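Local coordinates for protein subtilase cytotoxin subunit A (Escherichia coli, PDB 2IY9) that cleaves the host endoplasmic reticulum chaperone BiP as the subtilisin-like serine protease subunit of an AB5 toxin, inducing ER stress and eventual cell death, at residues A[28-33]-A[222-227]; A[72-77]-A[114-119]; A[94-99]-A[254-259]; A[105-110]-A[282-287]; A[177-182]-A[213-218]. One frame throughout, in Å; residues are numbered along the deposited sequence.

How the contacts relate
From the N terminus, helix 25-30 supplies the first half of contact 1, which closes on the loop after strand 215-221 and so spans most of the chain. Contact 2 comes next, closing a short loop between 72-77 and the end of strand 111-116; it is nested inside contact 1, its centre about 35 Å from that of contact 1. Helix 84-98 and the turn that follows it, joined by backbone bonds, open contacts 3 and 4, which cross contacts 1 and 2 and each other and end on strand 256-259 and helix 271-288. Contact 5 pairs neighbouring strands of the central parallel sheet, is nested inside contacts 1, 3 and 4, and packs against contact 4 through Leu-282.

Contact 1. Residues A[28-33]-A[222-227]; sequences DAIGLT and AQYRKG
A Schellman motif ends the N-terminal helix 25-30 of this subtilase, and the last turn of that helix rests on the loop that leaves strand 215-221 of the central sheet. Ala-29 and Tyr-224 make the central contact. The methyl of Ala-29 sits over one face of the Tyr-224 ring, its CB 4.2 Å from the ring centroid and 26° off the normal, a CH-pi contact; the same CB lies 3.5 Å from the backbone O of Tyr-224. A residue as small as alanine lets the aromatic face come this close to the helix. The ring is brought over Ala-29 by a chi1 of 64°, which places CG between the backbone N and the carbonyl carbon. Its hydroxyl ends near Ile-30, whose CG2 is 3.9 Å from Tyr-224 OH, and Pro-252 of strand 249-252 touches both of these side chains. On the more exposed flank Lys-226 lays its aliphatic chain beside the helix end, with CD 3.8 Å from Asp-28 O, before bending at chi4. Gly-31 suits the end of the helix because its positive phi is easily adopted without a side chain, and its N bonds back to Asp-28 O. A water joins the two segments: it donates to Ala-29 O at 3.1 Å and accepts the hydroxyl proton of Tyr-224 OH at 2.7 Å, in the plane of the ring.

Contact 2. Residues A[72-77]-A[114-119]; sequences TQDGSP and SRRVIP
An Asx turn at Asp-74, overlapping the end of a type I beta turn from Thr-72 to Gly-75, presents a carboxylate to Arg-116 at the end of strand 111-116, next to the edge strand 65-70 of the subtilase sheet. Arg-116 NH1 donates to Asp-74 OD2 at 2.9 Å (N-H...O 149°) on the syn lone pair, a salt bridge in which carboxylate and guanidinium planes stand 88° apart. Arginine fits because its other nitrogens serve nearby carbonyls: NE bonds Ile-118 O at 3.0 Å, and NH2 makes a weak bond to Pro-119 O. With CG anti to the backbone N (chi1 -175°) and the chain extended to NE, the guanidinium reaches Asp-74 while Thr-72 OG1 lies 3.6 Å above its plane. The methyl CG2 of the same threonine is 3.3 Å from Pro-119 O. Asp-74 OD1 is held from opposite faces of its plane by Thr-72 OG1 at 2.7 Å and by Ser-76 N at 3.0 Å. The side chain of Ile-118 lies about 5 Å from that of Asp-52 in the inferred charge relay system, placing this corner beside the active site. With one carboxylate oxygen held by its own turn and the other by arginine, Asp-74 is probably kept ionised and fixed in rotation.

Contact 3. Residues A[94-99]-A[254-259]; sequences ASLIAS and QNITFL
Ser-95 and Leu-96, consecutive residues of helix 84-98, which also carries His-89 of the inferred charge relay system, meet strand 256-259 of a two-stranded antiparallel sheet. Strand and helix cross at 105° with their axes 7.3 Å apart. The tight part is close-packed carbon. Ser-95 CB and Leu-259 CB are only 3.4 Å apart, and Leu-96 CD2 comes equally near Ile-256 CG2 at 3.4 Å, both closer than carbons normally pack. Leucine suits this spot because its branched end reaches past the helix surface; Leu-96 CD2 also lies 3.3 Å from Thr-257 O. Behind it, Glu-273 and Ala-276 of helix 271-288 and Tyr-26 of helix 25-30 complete the packing. The looser side belongs to Thr-257, which is partly exposed and whose side chain stays clear of the helix. Phe-258 makes its contact through CB, 3.8 Å from Ser-95 OG, while its ring leads away. Serine is small enough for the close approach to Leu-259, and it adds a polar atom: a chi1 of 75° turns Ser-95 OG to the strand, where it accepts from Leu-259 N at 3.0 Å (165°). Ser-95 OG is also bonded to Ala-92 O, so one hydroxyl ties the strand's backbone N-H to a carbonyl of the helix's own preceding turn.

Contact 4. Residues A[105-110]-A[282-287]; sequences GVYPHA and LAAMTS
The ring of Tyr-107 lies flat on the shallow surface that Ala-283, Ala-284 and Ser-287 make along helix 271-288, the long helix whose first turn carries Ser-272 of the inferred charge relay system. Its centre lies over the CA of Ala-284, 3.8 Å from the ring centroid and 11° off the normal, a CH-pi contact from the backbone itself. Alanine makes this possible, for with so small a side chain the ring can settle onto the helix. The methyls form low bumps round it: Ala-284 CB is 3.8 Å from Tyr-107 CD1, and Ala-283 CB is 4.1 Å from Tyr-107 CD2. His-109 CB covers the opposite face, offset toward the rim, so the ring is sandwiched between its own type I turn, Tyr-107 to Ala-110, and the helix. With CG anti to the backbone N (chi1 -169°), the ring extends along the helix, and Tyr-107 OH lies 3.2 Å from Ser-287 CB. Beside the ring, Ala-110 CB reaches Ala-283 CB at 4.5 Å. Ser-287 OG donates to Ala-284 O at 2.7 Å and is also bonded to Asp-41 N. Attachment here is thus chiefly apolar and aromatic, while the serine hydroxyl is engaged by its own helix and the neighbouring loop.

Contact 5. Residues A[177-182]-A[213-218]; sequences IVAAVG and DPVIRV
A chi1 of -170° sets Val-178 CG1 anti to its backbone N, and in Val-218 a chi1 of 178° leaves CG2 beside the backbone N; these two methyls meet at 3.7 Å on the sheet face that also carries Ile-216 and Ala-180. Arg-217 leaves the opposite face with chi1 -60° and an extended chain, which carries its guanidinium back along its own strand to Asp-213. There NH1 and NH2 grip one oxygen end-on in a salt bridge, Arg-217 NH2 at 2.8 Å from Asp-213 OD2, while Asp-213 OD1 accepts from Val-215 N in an Asx turn. Arg-217 has a second acidic partner in Asp-248. Strands 176-180 and 215-221 are neighbours in the parallel sheet of the subtilisin-like fold, joined through helix 207-211 as a beta-alpha-beta unit. Their backbones exchange bonds in the parallel pattern: Ile-177 N to Pro-214 O, Ile-216 N to Ile-177 O at 2.7 Å, Ala-179 N to Ile-216 O at 2.9 Å, and Val-218 N to Ala-179 O. Beta-branched residues suit these extended strands, and small Ala-180 lets Thr-271 and Thr-275 of helix 271-288 approach, close to Ser-272 of the inferred charge relay system. On the face bearing Arg-217, Ala-179 CB meets Val-215 CG1 at 4.0 Å, and Leu-166 of helix 160-172 covers Ile-177 and Val-215. Past the strand end, Val-181 N bonds Val-218 O at 3.2 Å, and Val-181 crosses Arg-217 at about a right angle, its CG1 3.7 Å from Arg-217 CB.

Contact 1. Residues A[28-33]-A[222-227]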
# COMPACT_ATOMS: atom_id res chain seq x y z
N ASP A 28 8.11 9.08 -13.96
CA ASP A 28 8.81 8.58 -15.14
C ASP A 28 9.48 7.22 -14.87
O ASP A 28 9.48 6.34 -15.73
CB ASP A 28 9.81 9.62 -15.65
CG ASP A 28 9.14 10.74 -16.45
OD1 ASP A 28 7.92 10.69 -16.69
OD2 ASP A 28 9.85 11.67 -16.87
N ALA A 29 10.00 7.04 -13.65
CA ALA A 29 10.72 5.81 -13.30
C ALA A 29 9.83 4.57 -13.41
O ALA A 29 10.28 3.50 -13.84
CB ALA A 29 11.33 5.92 -11.90
N ILE A 30 8.55 4.72 -13.06
CA ILE A 30 7.61 3.59 -13.14
C ILE A 30 6.68 3.61 -14.36
O ILE A 30 5.84 2.71 -14.52
CB ILE A 30 6.79 3.43 -11.83
CG1 ILE A 30 5.72 4.52 -11.70
CG2 ILE A 30 7.72 3.41 -10.64
CD1 ILE A 30 4.72 4.28 -10.59
N GLY A 31 6.84 4.60 -15.23
CA GLY A 31 6.07 4.66 -16.47
C GLY A 31 4.66 5.20 -16.27
O GLY A 31 3.73 4.86 -17.02
N LEU A 32 4.50 6.06 -15.27
CA LEU A 32 3.21 6.68 -14.98
C LEU A 32 3.11 7.96 -15.80
O LEU A 32 3.14 9.06 -15.27
CB LEU A 32 3.06 6.95 -13.47
CG LEU A 32 1.67 7.07 -12.83
CD1 LEU A 32 0.92 5.75 -12.86
CD2 LEU A 32 1.82 7.55 -11.38
N THR A 33 3.02 7.76 -17.12
CA THR A 33 2.99 8.82 -18.11
C THR A 33 1.56 9.22 -18.44
O THR A 33 0.60 8.54 -18.04
CB THR A 33 3.66 8.37 -19.43
OG1 THR A 33 2.93 7.27 -19.99
CG2 THR A 33 5.12 7.95 -19.19
N ALA A 222 15.72 2.65 -3.71
CA ALA A 222 16.45 3.92 -3.83
C ALA A 222 16.04 4.62 -5.12
O ALA A 222 15.56 3.99 -6.06
CB ALA A 222 17.95 3.66 -3.81
N GLN A 223 16.26 5.93 -5.16
CA GLN A 223 15.96 6.72 -6.35
C GLN A 223 16.70 6.18 -7.57
O GLN A 223 17.89 5.84 -7.49
CB GLN A 223 16.34 8.18 -6.11
CG GLN A 223 15.92 9.12 -7.22
CD GLN A 223 16.02 10.57 -6.80
OE1 GLN A 223 15.98 10.88 -5.61
NE2 GLN A 223 16.13 11.47 -7.78
N TYR A 224 15.98 6.09 -8.68
CA TYR A 224 16.54 5.69 -9.95
C TYR A 224 15.78 6.36 -11.11
O TYR A 224 14.63 6.79 -10.95
CB TYR A 224 16.50 4.17 -10.12
CG TYR A 224 15.10 3.57 -10.16
CD1 TYR A 224 14.51 3.21 -11.36
CD2 TYR A 224 14.38 3.36 -8.98
CE1 TYR A 224 13.22 2.66 -11.40
CE2 TYR A 224 13.10 2.81 -9.00
CZ TYR A 224 12.52 2.46 -10.20
OH TYR A 224 11.24 1.91 -10.21
N ARG A 225 16.42 6.42 -12.27
CA ARG A 225 15.77 6.86 -13.49
C ARG A 225 15.44 5.61 -14.28
O ARG A 225 16.18 4.62 -14.23
CB ARG A 225 16.70 7.73 -14.34
CG ARG A 225 17.39 8.86 -13.62
CD ARG A 225 18.12 9.76 -14.63
NE ARG A 225 17.21 10.72 -15.25
CZ ARG A 225 17.24 12.03 -15.05
NH1 ARG A 225 18.16 12.60 -14.27
NH2 ARG A 225 16.35 12.79 -15.66
N LYS A 226 14.34 5.65 -15.04
CA LYS A 226 14.02 4.56 -15.96
C LYS A 226 15.26 4.21 -16.78
O LYS A 226 15.94 5.10 -17.30
CB LYS A 226 12.88 4.97 -16.89
CG LYS A 226 12.40 3.86 -17.81
CD LYS A 226 11.09 4.25 -18.48
CE LYS A 226 10.32 3.02 -18.95
NZ LYS A 226 10.06 2.10 -17.81
N GLY A 227 15.57 2.92 -16.87
CA GLY A 227 16.80 2.49 -17.54
C GLY A 227 17.91 2.10 -16.58
O GLY A 227 18.75 1.27 -16.92
O HOH W 1 10.37 0.74 -12.43

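Contact 2. Residues A[72-77]-A[114-119]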
# COMPACT_ATOMS: atom_id res chain seq x y z
N THR A 72 -9.75 3.52 17.26
CA THR A 72 -8.86 3.93 18.34
C THR A 72 -9.69 4.20 19.59
O THR A 72 -10.91 4.38 19.51
CB THR A 72 -8.02 5.17 17.95
OG1 THR A 72 -8.89 6.18 17.43
CG2 THR A 72 -7.00 4.79 16.87
N GLN A 73 -9.01 4.23 20.73
CA GLN A 73 -9.66 4.26 22.04
C GLN A 73 -10.31 5.61 22.36
O GLN A 73 -11.16 5.70 23.26
CB GLN A 73 -8.65 3.90 23.12
CG GLN A 73 -8.18 2.45 23.08
CD GLN A 73 -7.09 2.17 24.10
OE1 GLN A 73 -7.18 2.63 25.25
NE2 GLN A 73 -6.08 1.42 23.71
N ASP A 74 -9.91 6.65 21.64
CA ASP A 74 -10.52 7.98 21.76
C ASP A 74 -11.78 8.15 20.90
O ASP A 74 -12.44 9.19 20.97
CB ASP A 74 -9.49 9.07 21.46
CG ASP A 74 -8.99 9.04 20.00
OD1 ASP A 74 -9.39 8.14 19.21
OD2 ASP A 74 -8.19 9.94 19.65
N GLY A 75 -12.11 7.14 20.10
CA GLY A 75 -13.26 7.18 19.20
C GLY A 75 -13.17 8.17 18.04
O GLY A 75 -14.15 8.39 17.31
N SER A 76 -11.98 8.73 17.84
CA SER A 76 -11.77 9.77 16.83
C SER A 76 -11.20 9.26 15.50
O SER A 76 -10.26 8.46 15.49
CB SER A 76 -10.85 10.86 17.38
OG SER A 76 -10.62 11.87 16.41
N PRO A 77 -11.77 9.72 14.37
CA PRO A 77 -11.26 9.38 13.04
C PRO A 77 -10.11 10.29 12.59
O PRO A 77 -9.50 10.04 11.54
CB PRO A 77 -12.48 9.60 12.15
CG PRO A 77 -13.15 10.77 12.78
CD PRO A 77 -12.97 10.58 14.28
N SER A 114 -10.53 6.59 5.18
CA SER A 114 -9.58 6.58 6.28
C SER A 114 -10.06 5.69 7.42
O SER A 114 -11.19 5.83 7.90
CB SER A 114 -9.31 7.98 6.79
OG SER A 114 -8.34 7.94 7.82
N ARG A 115 -9.21 4.76 7.82
CA ARG A 115 -9.54 3.89 8.94
C ARG A 115 -8.43 4.04 9.96
O ARG A 115 -7.33 3.46 9.81
CB ARG A 115 -9.74 2.44 8.45
CG ARG A 115 -10.95 2.30 7.52
CD ARG A 115 -11.12 0.92 6.93
NE ARG A 115 -12.38 0.86 6.18
CZ ARG A 115 -13.55 0.51 6.70
NH1 ARG A 115 -13.64 0.16 7.98
NH2 ARG A 115 -14.64 0.52 5.94
N ARG A 116 -8.70 4.83 10.99
CA ARG A 116 -7.66 5.16 11.95
C ARG A 116 -7.49 4.02 12.96
O ARG A 116 -8.45 3.67 13.65
CB ARG A 116 -7.91 6.49 12.65
CG ARG A 116 -6.73 6.86 13.57
CD ARG A 116 -6.94 8.13 14.40
NE ARG A 116 -6.13 8.00 15.62
CZ ARG A 116 -6.35 8.63 16.78
NH1 ARG A 116 -7.33 9.52 16.92
NH2 ARG A 116 -5.55 8.38 17.80
N VAL A 117 -6.28 3.47 13.05
CA VAL A 117 -6.02 2.32 13.93
C VAL A 117 -4.92 2.56 14.98
O VAL A 117 -4.73 1.73 15.89
CB VAL A 117 -5.68 1.03 13.12
CG1 VAL A 117 -6.88 0.61 12.29
CG2 VAL A 117 -4.46 1.24 12.24
N ILE A 118 -4.20 3.68 14.82
CA ILE A 118 -3.11 4.11 15.69
C ILE A 118 -3.13 5.65 15.78
O ILE A 118 -3.73 6.30 14.94
CB ILE A 118 -1.71 3.61 15.20
CG1 ILE A 118 -1.39 4.12 13.78
CG2 ILE A 118 -1.60 2.07 15.31
CD1 ILE A 118 -0.01 3.69 13.23
N PRO A 119 -2.54 6.23 16.85
CA PRO A 119 -2.04 5.55 18.03
C PRO A 119 -3.21 5.17 18.94
O PRO A 119 -4.37 5.53 18.65
CB PRO A 119 -1.17 6.62 18.71
CG PRO A 119 -1.78 7.91 18.31
CD PRO A 119 -2.36 7.69 16.92
O HOH W 2 -5.29 8.82 20.67
O HOH W 3 -10.03 7.90 9.95

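Contact 3. Residues A[94-99]-A[254-259]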
# COMPACT_ATOMS: atom_id res chain seq x y z
N ALA A 94 -2.17 8.88 2.17
CA ALA A 94 -3.32 9.33 1.39
C ALA A 94 -2.88 10.27 0.28
O ALA A 94 -3.35 10.15 -0.85
CB ALA A 94 -4.36 9.99 2.27
N SER A 95 -1.97 11.19 0.59
CA SER A 95 -1.52 12.15 -0.42
C SER A 95 -0.79 11.44 -1.56
O SER A 95 -1.02 11.77 -2.73
CB SER A 95 -0.70 13.30 0.18
OG SER A 95 0.63 12.93 0.54
N LEU A 96 0.06 10.46 -1.23
CA LEU A 96 0.82 9.73 -2.26
C LEU A 96 -0.09 8.93 -3.21
O LEU A 96 0.20 8.82 -4.40
CB LEU A 96 1.87 8.81 -1.62
CG LEU A 96 3.00 9.52 -0.88
CD1 LEU A 96 3.86 8.48 -0.18
CD2 LEU A 96 3.85 10.42 -1.81
N ILE A 97 -1.18 8.41 -2.66
CA ILE A 97 -2.18 7.68 -3.43
C ILE A 97 -3.03 8.62 -4.29
O ILE A 97 -3.23 8.37 -5.48
CB ILE A 97 -3.10 6.85 -2.50
CG1 ILE A 97 -2.29 5.77 -1.77
CG2 ILE A 97 -4.28 6.22 -3.27
CD1 ILE A 97 -3.04 5.19 -0.58
N ALA A 98 -3.51 9.71 -3.70
CA ALA A 98 -4.67 10.41 -4.29
C ALA A 98 -4.65 11.95 -4.38
O ALA A 98 -5.61 12.55 -4.90
CB ALA A 98 -5.93 9.96 -3.57
N SER A 99 -3.60 12.60 -3.87
CA SER A 99 -3.60 14.08 -3.86
C SER A 99 -3.82 14.69 -5.26
O SER A 99 -3.20 14.26 -6.23
CB SER A 99 -2.33 14.65 -3.22
OG SER A 99 -2.23 16.05 -3.49
N GLN A 254 12.39 6.23 -1.87
CA GLN A 254 13.41 7.18 -1.39
C GLN A 254 13.15 8.58 -1.92
O GLN A 254 12.78 8.74 -3.08
CB GLN A 254 14.79 6.71 -1.82
CG GLN A 254 15.93 7.44 -1.14
CD GLN A 254 17.26 7.02 -1.70
OE1 GLN A 254 17.60 7.36 -2.83
NE2 GLN A 254 18.01 6.25 -0.93
N ASN A 255 13.34 9.60 -1.07
CA ASN A 255 13.23 10.99 -1.51
C ASN A 255 11.80 11.22 -2.00
O ASN A 255 11.58 11.67 -3.13
CB ASN A 255 14.25 11.28 -2.62
CG ASN A 255 14.37 12.76 -2.96
OD1 ASN A 255 14.17 13.62 -2.09
ND2 ASN A 255 14.72 13.07 -4.22
N ILE A 256 10.84 10.85 -1.17
CA ILE A 256 9.43 10.95 -1.54
C ILE A 256 8.77 12.12 -0.80
O ILE A 256 8.76 12.16 0.43
CB ILE A 256 8.64 9.64 -1.21
CG1 ILE A 256 9.35 8.38 -1.77
CG2 ILE A 256 7.18 9.76 -1.65
CD1 ILE A 256 9.36 8.22 -3.33
N THR A 257 8.23 13.07 -1.56
CA THR A 257 7.58 14.25 -0.98
C THR A 257 6.11 13.91 -0.67
O THR A 257 5.44 13.27 -1.47
CB THR A 257 7.68 15.47 -1.93
OG1 THR A 257 9.06 15.67 -2.30
CG2 THR A 257 7.18 16.73 -1.26
N PHE A 258 5.62 14.33 0.50
CA PHE A 258 4.25 14.02 0.94
C PHE A 258 3.58 15.20 1.66
O PHE A 258 4.25 16.16 2.05
CB PHE A 258 4.25 12.78 1.84
CG PHE A 258 5.15 12.91 3.04
CD1 PHE A 258 4.78 13.68 4.14
CD2 PHE A 258 6.39 12.26 3.06
CE1 PHE A 258 5.62 13.80 5.25
CE2 PHE A 258 7.23 12.37 4.16
CZ PHE A 258 6.84 13.15 5.26
N LEU A 259 2.27 15.09 1.84
CA LEU A 259 1.47 16.13 2.49
C LEU A 259 1.37 15.92 4.01
O LEU A 259 1.22 14.79 4.48
CB LEU A 259 0.06 16.12 1.88
CG LEU A 259 -0.93 17.22 2.29
CD1 LEU A 259 -0.42 18.58 1.81
CD2 LEU A 259 -2.32 16.92 1.73

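Contact 4. Residues A[105-110]-A[282-287]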
# COMPACT_ATOMS: atom_id res chain seq x y z
N GLY A 105 -0.58 12.79 -6.58
CA GLY A 105 -1.04 11.45 -6.27
C GLY A 105 -0.87 10.57 -7.49
O GLY A 105 -0.98 11.04 -8.62
N VAL A 106 -0.58 9.29 -7.26
CA VAL A 106 -0.46 8.31 -8.33
C VAL A 106 -1.75 8.21 -9.15
O VAL A 106 -1.71 8.17 -10.39
CB VAL A 106 -0.08 6.90 -7.80
CG1 VAL A 106 -0.25 5.84 -8.90
CG2 VAL A 106 1.33 6.91 -7.27
N TYR A 107 -2.90 8.16 -8.45
CA TYR A 107 -4.20 8.13 -9.12
C TYR A 107 -5.12 9.18 -8.47
O TYR A 107 -5.91 8.87 -7.58
CB TYR A 107 -4.82 6.72 -9.12
CG TYR A 107 -6.05 6.59 -10.02
CD1 TYR A 107 -5.99 6.96 -11.37
CD2 TYR A 107 -7.26 6.10 -9.53
CE1 TYR A 107 -7.11 6.86 -12.21
CE2 TYR A 107 -8.40 6.01 -10.35
CZ TYR A 107 -8.30 6.39 -11.69
OH TYR A 107 -9.40 6.30 -12.51
N PRO A 108 -5.00 10.45 -8.91
CA PRO A 108 -5.75 11.53 -8.28
C PRO A 108 -7.27 11.45 -8.42
O PRO A 108 -7.98 12.18 -7.71
CB PRO A 108 -5.19 12.79 -8.95
CG PRO A 108 -4.61 12.33 -10.22
CD PRO A 108 -4.11 10.94 -9.98
N HIS A 109 -7.77 10.60 -9.31
CA HIS A 109 -9.22 10.35 -9.42
C HIS A 109 -9.77 9.52 -8.27
O HIS A 109 -10.99 9.50 -8.05
CB HIS A 109 -9.56 9.66 -10.74
CG HIS A 109 -9.20 10.46 -11.95
ND1 HIS A 109 -8.60 9.90 -13.06
CD2 HIS A 109 -9.34 11.78 -12.22
CE1 HIS A 109 -8.39 10.84 -13.97
NE2 HIS A 109 -8.83 11.99 -13.48
N ALA A 110 -8.90 8.79 -7.57
CA ALA A 110 -9.32 7.96 -6.44
C ALA A 110 -9.83 8.78 -5.27
O ALA A 110 -9.47 9.94 -5.11
CB ALA A 110 -8.17 7.05 -5.98
N LEU A 282 -2.51 0.06 -8.22
CA LEU A 282 -3.63 -0.87 -8.16
C LEU A 282 -4.98 -0.13 -8.26
O LEU A 282 -5.90 -0.62 -8.93
CB LEU A 282 -3.57 -1.74 -6.92
CG LEU A 282 -2.56 -2.90 -6.91
CD1 LEU A 282 -2.32 -3.34 -5.44
CD2 LEU A 282 -3.03 -4.07 -7.76
N ALA A 283 -5.07 1.04 -7.64
CA ALA A 283 -6.29 1.87 -7.75
C ALA A 283 -6.59 2.22 -9.21
O ALA A 283 -7.73 2.10 -9.67
CB ALA A 283 -6.17 3.13 -6.91
N ALA A 284 -5.55 2.66 -9.93
CA ALA A 284 -5.65 3.01 -11.34
C ALA A 284 -6.13 1.83 -12.18
O ALA A 284 -7.00 1.97 -13.03
CB ALA A 284 -4.31 3.53 -11.85
N MET A 285 -5.55 0.65 -11.94
CA MET A 285 -5.99 -0.58 -12.60
C MET A 285 -7.47 -0.88 -12.32
O MET A 285 -8.24 -1.18 -13.25
CB MET A 285 -5.14 -1.75 -12.15
CG MET A 285 -3.66 -1.60 -12.48
SD MET A 285 -2.63 -2.79 -11.62
CE MET A 285 -3.12 -4.36 -12.32
N THR A 286 -7.87 -0.78 -11.05
CA THR A 286 -9.24 -1.16 -10.65
C THR A 286 -10.30 -0.32 -11.36
O THR A 286 -11.42 -0.80 -11.60
CB THR A 286 -9.47 -1.06 -9.14
OG1 THR A 286 -9.40 0.31 -8.74
CG2 THR A 286 -8.46 -1.88 -8.35
N SER A 287 -9.96 0.93 -11.68
CA SER A 287 -10.87 1.81 -12.42
C SER A 287 -11.37 1.13 -13.70
O SER A 287 -12.53 1.34 -14.09
CB SER A 287 -10.20 3.16 -12.74
OG SER A 287 -9.30 3.09 -13.84

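Contact 5. Residues A[177-182]-A[213-218]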
# COMPACT_ATOMS: atom_id res chain seq x y z
N ILE A 177 -4.76 -6.56 0.02
CA ILE A 177 -4.08 -5.78 1.04
C ILE A 177 -2.67 -5.50 0.58
O ILE A 177 -1.90 -6.43 0.28
CB ILE A 177 -4.06 -6.49 2.40
CG1 ILE A 177 -5.49 -6.55 2.96
CG2 ILE A 177 -3.15 -5.76 3.38
CD1 ILE A 177 -5.57 -7.23 4.29
N VAL A 178 -2.36 -4.22 0.48
CA VAL A 178 -1.02 -3.79 0.10
C VAL A 178 -0.32 -3.40 1.40
O VAL A 178 -0.73 -2.45 2.09
CB VAL A 178 -1.08 -2.62 -0.91
CG1 VAL A 178 0.32 -2.35 -1.48
CG2 VAL A 178 -2.06 -2.96 -2.04
N ALA A 179 0.71 -4.17 1.75
CA ALA A 179 1.34 -4.13 3.07
C ALA A 179 2.84 -3.85 3.01
O ALA A 179 3.57 -4.57 2.34
CB ALA A 179 1.08 -5.42 3.80
N ALA A 180 3.28 -2.82 3.73
CA ALA A 180 4.71 -2.49 3.84
C ALA A 180 5.43 -3.60 4.61
O ALA A 180 4.89 -4.11 5.59
CB ALA A 180 4.89 -1.15 4.57
N VAL A 181 6.64 -3.96 4.17
CA VAL A 181 7.41 -5.00 4.87
C VAL A 181 8.16 -4.42 6.08
O VAL A 181 8.75 -5.16 6.86
CB VAL A 181 8.37 -5.78 3.94
CG1 VAL A 181 7.57 -6.55 2.89
CG2 VAL A 181 9.41 -4.87 3.28
N GLY A 182 8.15 -3.09 6.20
CA GLY A 182 8.73 -2.42 7.37
C GLY A 182 10.12 -1.88 7.14
O GLY A 182 10.80 -2.25 6.17
N ASP A 213 -3.55 -15.97 -1.83
CA ASP A 213 -3.00 -14.95 -0.91
C ASP A 213 -3.38 -13.51 -1.36
O ASP A 213 -3.00 -13.09 -2.45
CB ASP A 213 -1.47 -15.14 -0.83
CG ASP A 213 -0.78 -14.14 0.09
OD1 ASP A 213 -1.43 -13.39 0.85
OD2 ASP A 213 0.47 -14.11 0.05
N PRO A 214 -4.14 -12.78 -0.52
CA PRO A 214 -4.61 -11.44 -0.86
C PRO A 214 -3.65 -10.30 -0.46
O PRO A 214 -3.95 -9.14 -0.70
CB PRO A 214 -5.89 -11.32 -0.05
CG PRO A 214 -5.56 -12.03 1.22
CD PRO A 214 -4.64 -13.19 0.81
N VAL A 215 -2.51 -10.65 0.13
CA VAL A 215 -1.50 -9.66 0.57
C VAL A 215 -0.44 -9.45 -0.53
O VAL A 215 0.07 -10.41 -1.09
CB VAL A 215 -0.82 -10.09 1.89
CG1 VAL A 215 0.20 -9.03 2.39
CG2 VAL A 215 -1.87 -10.36 2.99
N ILE A 216 -0.11 -8.19 -0.79
CA ILE A 216 1.01 -7.81 -1.66
C ILE A 216 2.01 -7.05 -0.79
O ILE A 216 1.71 -5.98 -0.27
CB ILE A 216 0.54 -6.94 -2.86
CG1 ILE A 216 -0.41 -7.74 -3.75
CG2 ILE A 216 1.75 -6.46 -3.68
CD1 ILE A 216 -1.12 -6.89 -4.80
N ARG A 217 3.18 -7.67 -0.60
CA ARG A 217 4.19 -7.20 0.36
C ARG A 217 5.20 -6.35 -0.39
O ARG A 217 5.81 -6.81 -1.34
CB ARG A 217 4.91 -8.40 1.01
CG ARG A 217 3.99 -9.34 1.78
CD ARG A 217 4.52 -10.79 1.81
NE ARG A 217 3.49 -11.66 2.40
CZ ARG A 217 2.52 -12.23 1.70
NH1 ARG A 217 2.47 -12.07 0.37
NH2 ARG A 217 1.62 -12.99 2.31
N VAL A 218 5.37 -5.11 0.06
CA VAL A 218 6.10 -4.11 -0.70
C VAL A 218 7.40 -3.67 0.00
O VAL A 218 7.38 -3.27 1.17
CB VAL A 218 5.20 -2.87 -1.00
CG1 VAL A 218 5.98 -1.78 -1.77
CG2 VAL A 218 3.93 -3.29 -1.80